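Local coordinates for protein Two-component sensor histidine kinase (Nostoc sp., PDB 3OLO) that probably senses a signal through this PAS domain and so controls its own histidine kinase activity in a two-component pathway, at residues L58-H68 and T80-Q88; I92-T100 and F109-K117. All blocks are in the same frame, centred on the assembly; numbering follows the deposited sequence.

Interaction 1 of 2, residues L58-H68 and T80-Q88; sequences LQDIDVDFALH and TFKTRYRSQ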
loop_
_atom_site.group_PDB
_atom_site.type_symbol
_atom_site.label_atom_id
_atom_site.label_comp_id
_atom_site.label_asym_id
_atom_site.label_seq_id
_atom_site.Cartn_x
_atom_site.Cartn_y
_atom_site.Cartn_z
ATOM N N LEU A 58 -0.285 -19.080 6.013
ATOM C CA LEU A 58 1.083 -18.876 5.550
ATOM C C LEU A 58 1.792 -20.210 5.342
ATOM O O LEU A 58 2.616 -20.365 4.439
ATOM C CB LEU A 58 1.868 -18.055 6.578
ATOM C CG LEU A 58 3.317 -17.793 6.196
ATOM C CD1 LEU A 58 3.359 -17.023 4.889
ATOM C CD2 LEU A 58 4.060 -17.043 7.313
ATOM N N GLN A 59 1.458 -21.179 6.176
ATOM C CA GLN A 59 2.104 -22.475 6.130
ATOM C C GLN A 59 1.791 -23.234 4.834
ATOM O O GLN A 59 2.479 -24.193 4.492
ATOM C CB GLN A 59 1.658 -23.293 7.336
ATOM C CG GLN A 59 2.364 -24.618 7.480
ATOM C CD GLN A 59 1.955 -25.356 8.750
ATOM O OE1 GLN A 59 2.711 -26.175 9.276
ATOM N NE2 GLN A 59 0.752 -25.070 9.246
ATOM N N ASP A 60 0.758 -22.809 4.117
ATOM C CA ASP A 60 0.392 -23.444 2.840
ATOM C C ASP A 60 1.212 -22.903 1.669
ATOM O O ASP A 60 1.172 -23.469 0.584
ATOM C CB ASP A 60 -1.092 -23.212 2.537
ATOM C CG ASP A 60 -1.999 -23.762 3.617
ATOM O OD1 ASP A 60 -1.670 -24.824 4.191
ATOM O OD2 ASP A 60 -3.044 -23.133 3.889
ATOM N N ILE A 61 1.913 -21.785 1.894
ATOM C CA ILE A 61 2.717 -21.094 0.881
ATOM C C ILE A 61 4.204 -21.127 1.248
ATOM O O ILE A 61 5.071 -21.363 0.421
ATOM C CB ILE A 61 2.336 -19.591 0.817
ATOM C CG1 ILE A 61 0.824 -19.411 0.653
ATOM C CG2 ILE A 61 3.090 -18.874 -0.298
ATOM C CD1 ILE A 61 0.331 -19.651 -0.727
ATOM N N ASP A 62 4.493 -20.830 2.503
ATOM C CA ASP A 62 5.871 -20.747 2.973
ATOM C C ASP A 62 6.419 -22.152 3.175
ATOM O O ASP A 62 6.155 -22.799 4.181
ATOM C CB ASP A 62 5.934 -19.947 4.272
ATOM C CG ASP A 62 7.352 -19.695 4.741
ATOM O OD1 ASP A 62 8.285 -20.356 4.237
ATOM O OD2 ASP A 62 7.532 -18.836 5.618
ATOM N N VAL A 63 7.166 -22.622 2.188
ATOM C CA VAL A 63 7.772 -23.942 2.234
ATOM C C VAL A 63 8.598 -24.160 3.496
ATOM O O VAL A 63 8.664 -25.269 4.019
ATOM C CB VAL A 63 8.690 -24.156 1.017
ATOM C CG1 VAL A 63 9.344 -25.532 1.079
ATOM C CG2 VAL A 63 7.894 -24.009 -0.262
ATOM N N ASP A 64 9.241 -23.104 3.982
ATOM C CA ASP A 64 10.158 -23.251 5.102
ATOM C C ASP A 64 9.568 -22.746 6.407
ATOM O O ASP A 64 10.300 -22.420 7.345
ATOM C CB ASP A 64 11.470 -22.541 4.782
ATOM C CG ASP A 64 12.205 -23.190 3.624
ATOM O OD1 ASP A 64 12.149 -24.435 3.506
ATOM O OD2 ASP A 64 12.825 -22.459 2.829
ATOM N N PHE A 65 8.240 -22.709 6.466
ATOM C CA PHE A 65 7.527 -22.119 7.596
ATOM C C PHE A 65 7.968 -22.691 8.949
ATOM O O PHE A 65 8.165 -21.952 9.909
ATOM C CB PHE A 65 6.022 -22.320 7.409
ATOM C CG PHE A 65 5.193 -21.827 8.560
ATOM C CD1 PHE A 65 4.909 -22.660 9.630
ATOM C CD2 PHE A 65 4.686 -20.540 8.567
ATOM C CE1 PHE A 65 4.142 -22.216 10.688
ATOM C CE2 PHE A 65 3.918 -20.092 9.619
ATOM C CZ PHE A 65 3.648 -20.930 10.683
ATOM N N ALA A 66 8.123 -24.006 9.025
ATOM C CA ALA A 66 8.466 -24.649 10.289
ATOM C C ALA A 66 9.926 -24.413 10.674
ATOM O O ALA A 66 10.342 -24.719 11.788
ATOM C CB ALA A 66 8.166 -26.138 10.225
ATOM N N LEU A 67 10.703 -23.860 9.753
ATOM C CA LEU A 67 12.103 -23.564 10.034
ATOM C C LEU A 67 12.294 -22.270 10.827
ATOM O O LEU A 67 13.297 -22.113 11.513
ATOM C CB LEU A 67 12.898 -23.484 8.731
ATOM C CG LEU A 67 13.448 -24.807 8.198
ATOM C CD1 LEU A 67 12.467 -25.962 8.396
ATOM C CD2 LEU A 67 13.819 -24.647 6.730
ATOM N N HIS A 68 11.342 -21.344 10.725
ATOM C CA HIS A 68 11.467 -20.036 11.370
ATOM C C HIS A 68 11.242 -20.125 12.872
ATOM O O HIS A 68 10.379 -20.863 13.335
ATOM C CB HIS A 68 10.454 -19.055 10.787
ATOM C CG HIS A 68 10.423 -19.040 9.295
ATOM N ND1 HIS A 68 11.555 -19.224 8.528
ATOM C CD2 HIS A 68 9.401 -18.879 8.422
ATOM C CE1 HIS A 68 11.229 -19.169 7.250
ATOM N NE2 HIS A 68 9.929 -18.958 7.159
ATOM N N THR A 80 12.858 -8.636 9.024
ATOM C CA THR A 80 12.931 -8.941 7.593
ATOM C C THR A 80 13.819 -10.167 7.421
ATOM O O THR A 80 14.888 -10.236 8.031
ATOM C CB THR A 80 13.532 -7.754 6.768
ATOM O OG1 THR A 80 12.631 -6.644 6.776
ATOM C CG2 THR A 80 13.788 -8.157 5.308
ATOM N N PHE A 81 13.386 -11.132 6.610
ATOM C CA PHE A 81 14.177 -12.343 6.383
ATOM C C PHE A 81 13.735 -13.082 5.113
ATOM O O PHE A 81 12.675 -12.796 4.562
ATOM C CB PHE A 81 14.071 -13.274 7.593
ATOM C CG PHE A 81 12.695 -13.831 7.806
ATOM C CD1 PHE A 81 11.751 -13.124 8.526
ATOM C CD2 PHE A 81 12.340 -15.058 7.276
ATOM C CE1 PHE A 81 10.481 -13.633 8.721
ATOM C CE2 PHE A 81 11.069 -15.570 7.463
ATOM C CZ PHE A 81 10.139 -14.856 8.188
ATOM N N LYS A 82 14.551 -14.034 4.658
ATOM C CA LYS A 82 14.270 -14.768 3.424
ATOM C C LYS A 82 13.586 -16.086 3.714
ATOM O O LYS A 82 13.920 -16.776 4.674
ATOM C CB LYS A 82 15.557 -15.115 2.672
ATOM C CG LYS A 82 16.521 -13.985 2.483
ATOM C CD LYS A 82 16.168 -13.131 1.285
ATOM C CE LYS A 82 16.837 -11.780 1.402
ATOM N NZ LYS A 82 16.314 -11.070 2.597
ATOM N N THR A 83 12.648 -16.458 2.858
ATOM C CA THR A 83 12.180 -17.826 2.852
ATOM C C THR A 83 11.835 -18.220 1.420
ATOM O O THR A 83 11.979 -17.415 0.506
ATOM C CB THR A 83 10.988 -17.988 3.787
ATOM O OG1 THR A 83 10.768 -19.381 4.046
ATOM C CG2 THR A 83 9.742 -17.342 3.188
ATOM N N ARG A 84 11.415 -19.464 1.218
ATOM C CA ARG A 84 10.959 -19.912 -0.097
ATOM C C ARG A 84 9.449 -20.030 -0.079
ATOM O O ARG A 84 8.881 -20.527 0.890
ATOM C CB ARG A 84 11.560 -21.275 -0.450
ATOM C CG ARG A 84 13.085 -21.285 -0.523
ATOM C CD ARG A 84 13.603 -22.659 -0.887
ATOM N NE ARG A 84 13.347 -23.634 0.166
ATOM C CZ ARG A 84 13.243 -24.948 -0.031
ATOM N NH1 ARG A 84 13.362 -25.464 -1.252
ATOM N NH2 ARG A 84 13.010 -25.750 0.998
ATOM N N TYR A 85 8.807 -19.553 -1.137
ATOM C CA TYR A 85 7.379 -19.751 -1.333
ATOM C C TYR A 85 7.103 -20.758 -2.440
ATOM O O TYR A 85 7.872 -20.863 -3.397
ATOM C CB TYR A 85 6.723 -18.437 -1.751
ATOM C CG TYR A 85 6.449 -17.452 -0.634
ATOM C CD1 TYR A 85 6.893 -17.673 0.665
ATOM C CD2 TYR A 85 5.719 -16.300 -0.887
ATOM C CE1 TYR A 85 6.627 -16.751 1.684
ATOM C CE2 TYR A 85 5.440 -15.387 0.118
ATOM C CZ TYR A 85 5.893 -15.618 1.400
ATOM O OH TYR A 85 5.614 -14.694 2.392
ATOM N N ARG A 86 6.009 -21.504 -2.306
ATOM C CA ARG A 86 5.519 -22.336 -3.393
ATOM C C ARG A 86 4.203 -21.771 -3.882
ATOM O O ARG A 86 3.286 -21.536 -3.094
ATOM C CB ARG A 86 5.315 -23.784 -2.963
ATOM C CG ARG A 86 4.741 -24.646 -4.081
ATOM C CD ARG A 86 4.388 -26.041 -3.613
ATOM N NE ARG A 86 5.563 -26.784 -3.168
ATOM C CZ ARG A 86 5.785 -27.179 -1.918
ATOM N NH1 ARG A 86 4.904 -26.915 -0.959
ATOM N NH2 ARG A 86 6.888 -27.859 -1.629
ATOM N N SER A 87 4.119 -21.553 -5.189
ATOM C CA SER A 87 2.938 -20.952 -5.781
ATOM C C SER A 87 1.964 -22.053 -6.169
ATOM O O SER A 87 2.311 -23.232 -6.149
ATOM C CB SER A 87 3.315 -20.131 -7.005
ATOM O OG SER A 87 3.814 -20.963 -8.031
ATOM N N GLN A 88 0.752 -21.663 -6.536
ATOM C CA GLN A 88 -0.262 -22.639 -6.870
ATOM C C GLN A 88 0.163 -23.556 -8.026
ATOM O O GLN A 88 -0.154 -24.743 -8.020
ATOM C CB GLN A 88 -1.590 -21.961 -7.186
ATOM C CG GLN A 88 -2.629 -22.998 -7.594
ATOM C CD GLN A 88 -4.047 -22.563 -7.346
ATOM O OE1 GLN A 88 -4.859 -23.349 -6.876
ATOM N NE2 GLN A 88 -4.361 -21.311 -7.675
HETATM O O HOH W 1 1.318 -23.382 -2.189
#
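Asp62 and Thr83 meet through a short hydrogen bond, Thr83 OG1 giving its proton to Asp62 OD1 at 2.7 Å. Asp62 OD1 also accepts from Asp64 N, 2.9 Å away, which makes an Asx turn. The two donors reach OD1 from opposite faces of the carboxylate plane. The other oxygen, Asp62 OD2, takes a bond from His68 NE2 and lies close to the ring plane. Both carboxylate oxygens are therefore held, which should fix the rotation of the group. With chi1 at -174°, Asp62 CG lies beside the carbonyl carbon, which carries the carboxylate to Thr83 and His68.

The His68 ring is clamped. Phe81 presents its edge to one face, with CE2 over the centre, in a T-shaped pair whose planes lie 67° apart. Asp64 O sits over the opposite face.

Arg84 grips Asp64 side-on. Arg84 NE binds Asp64 OD2 and Arg84 NH2 binds Asp64 OD1, each at 3.0 Å, with the two flat groups nearly coplanar. Ile61 CG2 rests on one face of the Tyr85 ring, 3.9 Å from its centroid, as a CH-pi contact. Val63 CG2 packs on CB of Arg86.

The backbones join at a single bridge, Asp62 with Tyr85. Arg86 N bonds Ile61 O at 2.9 Å; the bond from Val63 N to Arg84 O is weak. A type I turn from Asp62 to Phe65 reverses the loop, and His68 comes back to the strand. The loop, which runs between helices 50-53 and 70-76, thus lies along strand 78-86, whose other neighbour is strand 92-104.

Interaction 2 of 2, residues I92-T100 and F109-K117; sequences IFLVEMSLT and FSCVFVREK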
loop_
_atom_site.group_PDB
_atom_site.type_symbol
_atom_site.label_atom_id
_atom_site.label_comp_id
_atom_site.label_asym_id
_atom_site.label_seq_id
_atom_site.Cartn_x
_atom_site.Cartn_y
_atom_site.Cartn_z
ATOM N N ILE A 92 8.670 -22.827 -7.035
ATOM C CA ILE A 92 9.374 -22.580 -5.788
ATOM C C ILE A 92 10.321 -21.410 -6.023
ATOM O O ILE A 92 11.152 -21.455 -6.928
ATOM C CB ILE A 92 10.217 -23.792 -5.366
ATOM C CG1 ILE A 92 9.365 -25.070 -5.333
ATOM C CG2 ILE A 92 10.879 -23.530 -4.015
ATOM C CD1 ILE A 92 8.407 -25.153 -4.173
ATOM N N PHE A 93 10.205 -20.362 -5.218
ATOM C CA PHE A 93 11.055 -19.195 -5.402
ATOM C C PHE A 93 11.425 -18.544 -4.068
ATOM O O PHE A 93 10.668 -18.611 -3.097
ATOM C CB PHE A 93 10.378 -18.183 -6.343
ATOM C CG PHE A 93 8.970 -17.814 -5.939
ATOM C CD1 PHE A 93 7.905 -18.653 -6.240
ATOM C CD2 PHE A 93 8.714 -16.621 -5.268
ATOM C CE1 PHE A 93 6.612 -18.320 -5.878
ATOM C CE2 PHE A 93 7.424 -16.276 -4.906
ATOM C CZ PHE A 93 6.368 -17.123 -5.207
ATOM N N LEU A 94 12.602 -17.928 -4.026
ATOM C CA LEU A 94 13.043 -17.205 -2.842
ATOM C C LEU A 94 12.374 -15.837 -2.771
ATOM O O LEU A 94 12.247 -15.150 -3.784
ATOM C CB LEU A 94 14.551 -17.030 -2.883
ATOM C CG LEU A 94 15.216 -16.512 -1.615
ATOM C CD1 LEU A 94 15.043 -17.500 -0.468
ATOM C CD2 LEU A 94 16.685 -16.255 -1.896
ATOM N N VAL A 95 11.941 -15.459 -1.572
ATOM C CA VAL A 95 11.401 -14.128 -1.310
ATOM C C VAL A 95 12.032 -13.538 -0.047
ATOM O O VAL A 95 12.686 -14.237 0.728
ATOM C CB VAL A 95 9.870 -14.156 -1.107
ATOM C CG1 VAL A 95 9.177 -14.773 -2.306
ATOM C CG2 VAL A 95 9.509 -14.936 0.147
ATOM N N GLU A 96 11.819 -12.242 0.141
ATOM C CA GLU A 96 12.227 -11.535 1.344
ATOM C C GLU A 96 10.968 -10.934 1.951
ATOM O O GLU A 96 10.299 -10.113 1.320
ATOM C CB GLU A 96 13.247 -10.448 0.992
ATOM C CG GLU A 96 13.583 -9.489 2.117
ATOM C CD GLU A 96 14.617 -8.451 1.693
ATOM O OE1 GLU A 96 14.221 -7.324 1.345
ATOM O OE2 GLU A 96 15.826 -8.754 1.699
HETATM N N MSE A 97 10.620 -11.383 3.153
HETATM C CA MSE A 97 9.433 -10.896 3.851
HETATM C C MSE A 97 9.832 -9.869 4.891
HETATM O O MSE A 97 10.782 -10.090 5.635
HETATM C CB MSE A 97 8.743 -12.034 4.609
HETATM C CG MSE A 97 8.026 -13.057 3.804
HETATM SE SE MSE A 97 7.353 -14.487 5.005
HETATM C CE MSE A 97 5.868 -13.589 5.844
ATOM N N SER A 98 9.089 -8.768 4.956
ATOM C CA SER A 98 9.207 -7.798 6.044
ATOM C C SER A 98 7.911 -7.793 6.844
ATOM O O SER A 98 6.830 -7.611 6.293
ATOM C CB SER A 98 9.488 -6.401 5.502
ATOM O OG SER A 98 10.807 -6.318 4.999
ATOM N N LEU A 99 8.016 -8.028 8.142
ATOM C CA LEU A 99 6.844 -8.108 8.992
ATOM C C LEU A 99 6.840 -6.973 9.986
ATOM O O LEU A 99 7.882 -6.626 10.534
ATOM C CB LEU A 99 6.848 -9.392 9.791
ATOM C CG LEU A 99 6.798 -10.690 9.016
ATOM C CD1 LEU A 99 8.209 -11.166 8.701
ATOM C CD2 LEU A 99 6.046 -11.694 9.859
ATOM N N THR A 100 5.649 -6.429 10.219
ATOM C CA THR A 100 5.387 -5.512 11.310
ATOM C C THR A 100 4.176 -6.034 12.068
ATOM O O THR A 100 3.136 -6.270 11.469
ATOM C CB THR A 100 5.041 -4.127 10.783
ATOM O OG1 THR A 100 6.060 -3.690 9.877
ATOM C CG2 THR A 100 4.912 -3.139 11.928
ATOM N N PHE A 109 -2.112 -8.810 14.644
ATOM C CA PHE A 109 -1.909 -9.283 13.280
ATOM C C PHE A 109 -0.626 -8.684 12.760
ATOM O O PHE A 109 -0.045 -7.827 13.399
ATOM C CB PHE A 109 -3.082 -8.880 12.392
ATOM C CG PHE A 109 -3.299 -7.397 12.316
ATOM C CD1 PHE A 109 -3.919 -6.721 13.346
ATOM C CD2 PHE A 109 -2.885 -6.684 11.208
ATOM C CE1 PHE A 109 -4.120 -5.352 13.273
ATOM C CE2 PHE A 109 -3.084 -5.324 11.127
ATOM C CZ PHE A 109 -3.702 -4.654 12.162
ATOM N N SER A 110 -0.158 -9.150 11.616
ATOM C CA SER A 110 1.046 -8.572 11.061
ATOM C C SER A 110 0.781 -8.074 9.661
ATOM O O SER A 110 -0.036 -8.623 8.939
ATOM C CB SER A 110 2.202 -9.572 11.083
ATOM O OG SER A 110 1.858 -10.742 10.386
ATOM N N CYS A 111 1.439 -6.971 9.334
ATOM C CA CYS A 111 1.543 -6.486 7.978
ATOM C C CYS A 111 2.804 -7.076 7.402
ATOM O O CYS A 111 3.863 -7.041 8.027
ATOM C CB CYS A 111 1.636 -4.963 7.971
ATOM S SG CYS A 111 0.115 -4.165 8.495
ATOM N N VAL A 112 2.691 -7.611 6.201
ATOM C CA VAL A 112 3.798 -8.288 5.576
ATOM C C VAL A 112 4.009 -7.698 4.191
ATOM O O VAL A 112 3.064 -7.575 3.422
ATOM C CB VAL A 112 3.498 -9.795 5.472
ATOM C CG1 VAL A 112 4.631 -10.529 4.799
ATOM C CG2 VAL A 112 3.245 -10.364 6.851
ATOM N N PHE A 113 5.242 -7.308 3.890
ATOM C CA PHE A 113 5.624 -6.941 2.531
ATOM C C PHE A 113 6.625 -7.957 1.992
ATOM O O PHE A 113 7.582 -8.322 2.676
ATOM C CB PHE A 113 6.201 -5.535 2.510
ATOM C CG PHE A 113 5.218 -4.497 2.946
ATOM C CD1 PHE A 113 5.086 -4.175 4.284
ATOM C CD2 PHE A 113 4.390 -3.881 2.025
ATOM C CE1 PHE A 113 4.167 -3.232 4.692
ATOM C CE2 PHE A 113 3.473 -2.929 2.427
ATOM C CZ PHE A 113 3.354 -2.617 3.763
ATOM N N VAL A 114 6.402 -8.408 0.762
ATOM C CA VAL A 114 7.186 -9.503 0.202
ATOM C C VAL A 114 7.784 -9.125 -1.146
ATOM O O VAL A 114 7.077 -8.732 -2.067
ATOM C CB VAL A 114 6.334 -10.765 0.065
ATOM C CG1 VAL A 114 7.198 -11.975 -0.317
ATOM C CG2 VAL A 114 5.614 -11.014 1.377
ATOM N N ARG A 115 9.107 -9.221 -1.231
ATOM C CA ARG A 115 9.826 -8.949 -2.463
ATOM C C ARG A 115 10.272 -10.273 -3.038
ATOM O O ARG A 115 10.852 -11.095 -2.338
ATOM C CB ARG A 115 11.058 -8.083 -2.198
ATOM C CG ARG A 115 10.760 -6.625 -1.928
ATOM C CD ARG A 115 12.016 -5.859 -1.529
ATOM N NE ARG A 115 12.198 -5.830 -0.079
ATOM C CZ ARG A 115 13.118 -5.099 0.547
ATOM N NH1 ARG A 115 13.209 -5.134 1.872
ATOM N NH2 ARG A 115 13.948 -4.333 -0.149
ATOM N N GLU A 116 10.005 -10.479 -4.315
ATOM C CA GLU A 116 10.470 -11.680 -4.974
ATOM C C GLU A 116 11.964 -11.518 -5.220
ATOM O O GLU A 116 12.385 -10.640 -5.975
ATOM C CB GLU A 116 9.714 -11.885 -6.286
ATOM C CG GLU A 116 9.715 -13.321 -6.782
ATOM C CD GLU A 116 8.602 -13.605 -7.779
ATOM O OE1 GLU A 116 7.819 -12.685 -8.108
ATOM O OE2 GLU A 116 8.510 -14.765 -8.227
ATOM N N LYS A 117 12.761 -12.345 -4.551
ATOM C CA LYS A 117 14.203 -12.368 -4.773
ATOM C C LYS A 117 14.577 -13.460 -5.774
ATOM O O LYS A 117 15.656 -13.432 -6.365
ATOM C CB LYS A 117 14.940 -12.593 -3.452
ATOM C CG LYS A 117 14.763 -11.461 -2.441
ATOM C CD LYS A 117 14.991 -10.090 -3.086
ATOM C CE LYS A 117 15.030 -8.961 -2.050
ATOM N NZ LYS A 117 15.240 -7.607 -2.659
#
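Val95 and Val114 cross at a slant on one face of an antiparallel beta hairpin, part of the five-stranded sheet of the PAS fold. Val114 CG1 stands 3.5 Å from Val95 CB. Met97, a selenomethionine, continues the row. It lies alongside Val114 and points the same way, while its bend at chi3 (75°) turns the methyl CE over Val112. Met97 CE to Val112 CG1 is 3.5 Å, tight for two carbons. Leu99 and Val112 also run side by side, with Leu99 CG against Val112 CG2. This apolar face is shared with strand 25-29, where Phe27 touches both Val112 and Val114.

Glu96, Ser98, Thr100, Cys111, Phe113 and Arg115 occupy the other face. Glu96 and Arg115 lie side by side, point the same way and are paired by charge. The detail of this salt bridge is doubtful, because the position of Glu96 OE1 is uncertain. Glu96 OE2 has a second partner, Lys82, on the next strand. The Lys117 chain passes over Glu96, with Lys117 CE 3.8 Å from Glu96 CB. Farther along this face, Cys111 and Phe113 pack on Leu18 of the second subunit.

Three hydrogen-bonded pairs, Glu96 with Arg115, Ser98 with Phe113 and Thr100 with Cys111, join the backbones by two bonds each. A further bond runs from Lys117 N to Leu94 O, 3.0 Å.

Near the chain end, Phe93 and Glu116 cross at about a right angle. Phe93 CG lies between the backbone N and the carbonyl carbon (chi1 52°), and this brings a ring face to the Glu116 carboxylate. Glu116 OE2 lies over that face, 3.5 Å from Phe93 CD2.

How the interactions relate
From the N terminus, interaction 1 comes first. Residues 58-68 are followed by helix 70-76, and the chain returns as strand 78-86, closing a short loop. Interaction 2 opens after that, when strand 92-104 turns back into strand 107-116 as a hairpin. The two contacts are in series and neither nest nor cross. Their centres are about 9 Å apart, and they meet where strands 78-86 and 92-104 lie side by side. There Lys82 bridges to Glu96, Thr80 probably bonds Ser98, and Tyr85 packs on Met97. Interaction 1 ties a loop to an outer strand of the sheet, 78-86, and interaction 2 joins two inner strands.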